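Local coordinates for hypothetical protein SpyM3_0169 (Streptococcus pyogenes, PDB 1PG6) that is of unknown function but belongs to the AIM24 (mitochondrial biogenesis) family of the cupin clan and binds calcium ions in this crystal, at residues A[147-152]-A[190-195]; A[176-181]-A[218-223]. One frame throughout, in Å; residues are numbered along the deposited sequence.

Interaction 1 of 2, residues A[147-152]-A[190-195]; sequences LFVMTT and LDYDIH
The phenol ring of Tyr192 meets Val149 at its hydroxyl oxygen, not over a ring face: OH lies 4.0 Å from Val149 CB, with both methyls of the valine about as far away. The line from Tyr192 OH to Val149 CB rises about 56° out of the ring plane, so the isopropyl group sits obliquely above the phenol end. Ile194, on the same strand as the tyrosine, lies at the CD1-CE1 edge of the ring, nearly in its plane, with CG1 4.1 Å from Tyr192 CE1, while Trp186 of the same chain makes an edge-to-face pair with that ring. With CG of Tyr192 between the backbone N and the carbonyl carbon (chi1 86°), the phenol is directed across to 147-152.

The aliphatic part is two methyl contacts, both made tip to tip. Leu147 CD2 touches Ile194 CG2 at 3.8 Å, and Val149 CG2 touches Ile194 CD1 at 3.9 Å. The isoleucine can serve both because its gamma branches diverge: CG2 is anti to the backbone N and meets the leucine, whereas the extended CG1-CD1 arm (chi2 174°) reaches the valine.

The closest CA pair, Leu147 and Ile194, is 9.5 Å apart and no hydrogen bond crosses, which fits side-chain packing between two sheets. Strand 148-153 belongs to a six-stranded antiparallel sheet and 191-195 is an outer strand of a three-stranded one, a layering consistent with the double-stranded beta-helix (jelly-roll) fold of the cupin clan. Gln134 binds the hydroxyl of Tyr192 through OE1 and also pairs with the backbone of Leu147.

Chemically, the segments are held to each other by dispersion between branched side chains, and the one polar atom brought into this apolar contact, Tyr192 OH, has its hydrogen-bonding need met by Gln134.

Interaction 2 of 2, residues A[176-181]-A[218-223]; sequences MTIDNA and GEIYIQ
Ile178 faces Ile222 with their CA atoms 8.7 Å apart, and the end-to-end directions of 178-181 and 220-223 differ by 45°, a spacing that fits side-chain packing between sheets, not backbone pairing.

The centre of the contact is one methyl group. Ile178 CD1 lies 3.8 Å from Ile222 CG2 and 4.0 Å from Ile220 CG2, so it touches the gamma methyls of two residues that project from the same side of strand 219-223. The approaches differ: Ile178 crosses Ile222 at about a right angle but slides past Ile220 in the opposite direction. In Ile222, CG1 occupies the position between backbone N and carbonyl carbon, which turns CG2 anti to the carbonyl carbon and presents it to Ile178.

Strand 174-179, an outer strand of the three-stranded antiparallel sheet, here packs on the six-stranded sheet that contains 219-223, with Phe214 of the middle strand 211-215 touching both Ile178 and Ile220. The outer strand ends in an Asx turn: Asp179 OD1 accepts from Ala181 N at 3.0 Å (N-H...O angle 157°), the donor lying 48° out of the carboxylate plane. The turn overlaps a 3-10 segment that starts at 180-181; Ala181 O is 3.9 Å from Gln223 CD. The glutamine side chain also touches Ser162, a residue of an observed calcium site, and comes within about 6 Å of a bound calcium ion.

Overall arrangement
Both contacts join the same pair of sheets. Segments 147-152 and 218-223 lie in one six-stranded antiparallel sheet, while 176-181 and 190-195 lie on the two outer strands of a three-stranded sheet whose middle strand is 211-215. Along the chain the segments alternate: 147-152, 176-181, 190-195, 218-223, so interactions 1 and 2 are interlocked in sequence. Their centres are about 11 Å apart, on the same side of the chain's centre, and they meet directly: Leu190 CD1 packs 3.9 Å from Ile220 CG1, and Ile194 CD1 lies 3.8 Å from Asn180 OD1. Together they pack both margins of the smaller sheet onto the larger within the AIM24 family region.

Interaction 1 of 2, residues A[147-152]-A[190-195]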
# COMPACT_ATOMS: atom_id res chain seq x y z
N LEU A 147 -4.83 -12.45 3.28
CA LEU A 147 -5.03 -11.29 2.42
C LEU A 147 -5.47 -10.12 3.30
O LEU A 147 -6.53 -10.17 3.93
CB LEU A 147 -6.12 -11.59 1.38
CG LEU A 147 -6.13 -10.75 0.11
CD1 LEU A 147 -4.86 -11.02 -0.68
CD2 LEU A 147 -7.35 -11.10 -0.73
N PHE A 148 -4.66 -9.06 3.35
CA PHE A 148 -4.99 -7.91 4.17
C PHE A 148 -5.24 -6.63 3.39
O PHE A 148 -4.61 -6.37 2.37
CB PHE A 148 -3.88 -7.65 5.19
CG PHE A 148 -3.86 -8.62 6.33
CD1 PHE A 148 -3.53 -9.96 6.12
CD2 PHE A 148 -4.16 -8.20 7.62
CE1 PHE A 148 -3.51 -10.86 7.18
CE2 PHE A 148 -4.14 -9.10 8.69
CZ PHE A 148 -3.81 -10.43 8.47
N VAL A 149 -6.18 -5.83 3.88
CA VAL A 149 -6.51 -4.55 3.27
C VAL A 149 -6.23 -3.45 4.28
O VAL A 149 -6.60 -3.57 5.45
CB VAL A 149 -7.99 -4.48 2.84
CG1 VAL A 149 -8.33 -3.06 2.40
CG2 VAL A 149 -8.26 -5.46 1.70
N MSE A 150 -5.58 -2.39 3.82
CA MSE A 150 -5.25 -1.25 4.67
C MSE A 150 -6.24 -0.12 4.45
O MSE A 150 -6.62 0.17 3.32
CB MSE A 150 -3.84 -0.74 4.33
CG MSE A 150 -3.42 0.51 5.08
SE MSE A 150 -1.71 1.18 4.44
CE MSE A 150 -0.68 -0.40 4.70
N THR A 151 -6.69 0.50 5.54
CA THR A 151 -7.62 1.62 5.44
C THR A 151 -7.03 2.81 6.18
O THR A 151 -6.56 2.68 7.31
CB THR A 151 -9.00 1.27 6.04
OG1 THR A 151 -9.63 0.26 5.24
CG2 THR A 151 -9.89 2.50 6.07
N THR A 152 -7.05 3.97 5.53
CA THR A 152 -6.50 5.19 6.10
C THR A 152 -7.51 5.99 6.91
O THR A 152 -8.71 5.78 6.81
CB THR A 152 -5.95 6.13 5.00
OG1 THR A 152 -7.04 6.60 4.19
CG2 THR A 152 -4.95 5.40 4.11
N LEU A 190 -16.63 3.69 -0.93
CA LEU A 190 -17.20 2.66 -1.81
C LEU A 190 -17.50 1.37 -1.05
O LEU A 190 -16.90 1.10 -0.01
CB LEU A 190 -16.24 2.34 -2.96
CG LEU A 190 -16.11 3.31 -4.13
CD1 LEU A 190 -14.85 3.01 -4.93
CD2 LEU A 190 -17.34 3.19 -5.02
N ASP A 191 -18.43 0.58 -1.58
CA ASP A 191 -18.74 -0.71 -0.98
C ASP A 191 -17.88 -1.69 -1.76
O ASP A 191 -17.86 -1.65 -2.99
CB ASP A 191 -20.22 -1.04 -1.17
CG ASP A 191 -21.13 -0.09 -0.42
OD1 ASP A 191 -21.22 1.09 -0.82
OD2 ASP A 191 -21.75 -0.53 0.57
N TYR A 192 -17.16 -2.56 -1.07
CA TYR A 192 -16.31 -3.51 -1.76
C TYR A 192 -16.41 -4.90 -1.16
O TYR A 192 -16.79 -5.07 0.00
CB TYR A 192 -14.85 -3.04 -1.71
CG TYR A 192 -14.11 -3.48 -0.47
CD1 TYR A 192 -13.35 -4.64 -0.47
CD2 TYR A 192 -14.17 -2.72 0.70
CE1 TYR A 192 -12.66 -5.05 0.67
CE2 TYR A 192 -13.48 -3.12 1.84
CZ TYR A 192 -12.73 -4.28 1.82
OH TYR A 192 -12.03 -4.67 2.93
N ASP A 193 -16.06 -5.90 -1.97
CA ASP A 193 -16.10 -7.28 -1.54
C ASP A 193 -15.12 -8.11 -2.36
O ASP A 193 -15.30 -8.29 -3.56
CB ASP A 193 -17.51 -7.85 -1.70
CG ASP A 193 -17.59 -9.32 -1.33
OD1 ASP A 193 -18.63 -9.95 -1.63
OD2 ASP A 193 -16.62 -9.85 -0.75
N ILE A 194 -14.08 -8.61 -1.70
CA ILE A 194 -13.09 -9.46 -2.36
C ILE A 194 -13.56 -10.89 -2.19
O ILE A 194 -13.78 -11.35 -1.07
CB ILE A 194 -11.69 -9.28 -1.72
CG1 ILE A 194 -11.22 -7.83 -1.91
CG2 ILE A 194 -10.70 -10.25 -2.35
CD1 ILE A 194 -9.93 -7.49 -1.20
N HIS A 195 -13.72 -11.61 -3.30
CA HIS A 195 -14.21 -12.98 -3.25
C HIS A 195 -13.78 -13.77 -4.47
O HIS A 195 -13.30 -13.21 -5.45
CB HIS A 195 -15.73 -12.95 -3.17
CG HIS A 195 -16.37 -12.27 -4.34
ND1 HIS A 195 -16.68 -12.94 -5.51
CD2 HIS A 195 -16.70 -10.98 -4.55
CE1 HIS A 195 -17.17 -12.08 -6.38
NE2 HIS A 195 -17.20 -10.88 -5.83

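Interaction 2 of 2, residues A[176-181]-A[218-223]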
# COMPACT_ATOMS: atom_id res chain seq x y z
N MSE A 176 -18.79 -2.52 -10.36
CA MSE A 176 -17.72 -2.98 -11.23
C MSE A 176 -16.89 -4.03 -10.50
O MSE A 176 -16.59 -3.88 -9.32
CB MSE A 176 -16.84 -1.80 -11.63
CG MSE A 176 -15.79 -2.12 -12.67
SE MSE A 176 -14.81 -0.54 -13.20
CE MSE A 176 -16.03 0.13 -14.55
N THR A 177 -16.53 -5.09 -11.21
CA THR A 177 -15.74 -6.16 -10.63
C THR A 177 -14.41 -6.27 -11.36
O THR A 177 -14.36 -6.39 -12.59
CB THR A 177 -16.50 -7.50 -10.70
OG1 THR A 177 -17.70 -7.40 -9.91
CG2 THR A 177 -15.64 -8.64 -10.17
N ILE A 178 -13.33 -6.25 -10.59
CA ILE A 178 -11.98 -6.30 -11.15
C ILE A 178 -11.09 -7.31 -10.43
O ILE A 178 -11.20 -7.49 -9.22
CB ILE A 178 -11.30 -4.92 -11.00
CG1 ILE A 178 -12.22 -3.82 -11.55
CG2 ILE A 178 -9.96 -4.91 -11.73
CD1 ILE A 178 -11.76 -2.44 -11.18
N ASP A 179 -10.23 -7.97 -11.20
CA ASP A 179 -9.26 -8.93 -10.67
C ASP A 179 -8.55 -8.15 -9.56
O ASP A 179 -7.97 -7.08 -9.81
CB ASP A 179 -8.29 -9.30 -11.80
CG ASP A 179 -7.17 -10.20 -11.36
OD1 ASP A 179 -6.95 -10.40 -10.15
OD2 ASP A 179 -6.48 -10.71 -12.27
N ASN A 180 -8.58 -8.65 -8.33
CA ASN A 180 -7.97 -7.91 -7.22
C ASN A 180 -6.47 -7.71 -7.36
O ASN A 180 -5.91 -6.79 -6.74
CB ASN A 180 -8.27 -8.60 -5.89
CG ASN A 180 -7.99 -7.70 -4.70
OD1 ASN A 180 -7.24 -8.05 -3.78
ND2 ASN A 180 -8.59 -6.52 -4.71
N ALA A 181 -5.81 -8.55 -8.15
CA ALA A 181 -4.37 -8.44 -8.37
C ALA A 181 -4.04 -7.15 -9.12
O ALA A 181 -2.89 -6.72 -9.15
CB ALA A 181 -3.87 -9.64 -9.15
N GLY A 218 -17.09 6.71 -5.90
CA GLY A 218 -15.70 6.82 -5.48
C GLY A 218 -14.72 6.47 -6.58
O GLY A 218 -15.12 6.15 -7.70
N GLU A 219 -13.43 6.55 -6.27
CA GLU A 219 -12.40 6.24 -7.26
C GLU A 219 -11.75 4.88 -7.02
O GLU A 219 -11.64 4.42 -5.88
CB GLU A 219 -11.31 7.32 -7.27
CG GLU A 219 -11.78 8.70 -7.71
CD GLU A 219 -12.75 9.33 -6.74
OE1 GLU A 219 -12.39 9.44 -5.54
OE2 GLU A 219 -13.85 9.74 -7.17
N ILE A 220 -11.34 4.24 -8.11
CA ILE A 220 -10.68 2.95 -8.04
C ILE A 220 -9.40 3.11 -8.85
O ILE A 220 -9.45 3.51 -10.01
CB ILE A 220 -11.53 1.84 -8.70
CG1 ILE A 220 -12.85 1.67 -7.94
CG2 ILE A 220 -10.75 0.54 -8.72
CD1 ILE A 220 -13.87 0.86 -8.70
N TYR A 221 -8.25 2.83 -8.24
CA TYR A 221 -6.98 2.93 -8.95
C TYR A 221 -6.53 1.52 -9.27
O TYR A 221 -6.35 0.70 -8.38
CB TYR A 221 -5.93 3.63 -8.09
CG TYR A 221 -6.25 5.09 -7.88
CD1 TYR A 221 -5.79 6.06 -8.78
CD2 TYR A 221 -7.06 5.49 -6.83
CE1 TYR A 221 -6.15 7.40 -8.63
CE2 TYR A 221 -7.42 6.83 -6.67
CZ TYR A 221 -6.97 7.77 -7.57
OH TYR A 221 -7.35 9.09 -7.41
N ILE A 222 -6.38 1.23 -10.56
CA ILE A 222 -5.93 -0.09 -10.95
C ILE A 222 -4.55 0.01 -11.57
O ILE A 222 -4.11 1.09 -11.97
CB ILE A 222 -6.88 -0.75 -11.95
CG1 ILE A 222 -6.95 0.07 -13.24
CG2 ILE A 222 -8.27 -0.89 -11.34
CD1 ILE A 222 -7.66 -0.63 -14.37
N GLN A 223 -3.85 -1.12 -11.61
CA GLN A 223 -2.51 -1.17 -12.19
C GLN A 223 -2.57 -2.13 -13.37
O GLN A 223 -3.39 -3.04 -13.40
CB GLN A 223 -1.49 -1.64 -11.14
CG GLN A 223 -1.71 -3.05 -10.62
CD GLN A 223 -0.76 -3.43 -9.49
OE1 GLN A 223 -0.53 -4.62 -9.23
NE2 GLN A 223 -0.21 -2.43 -8.82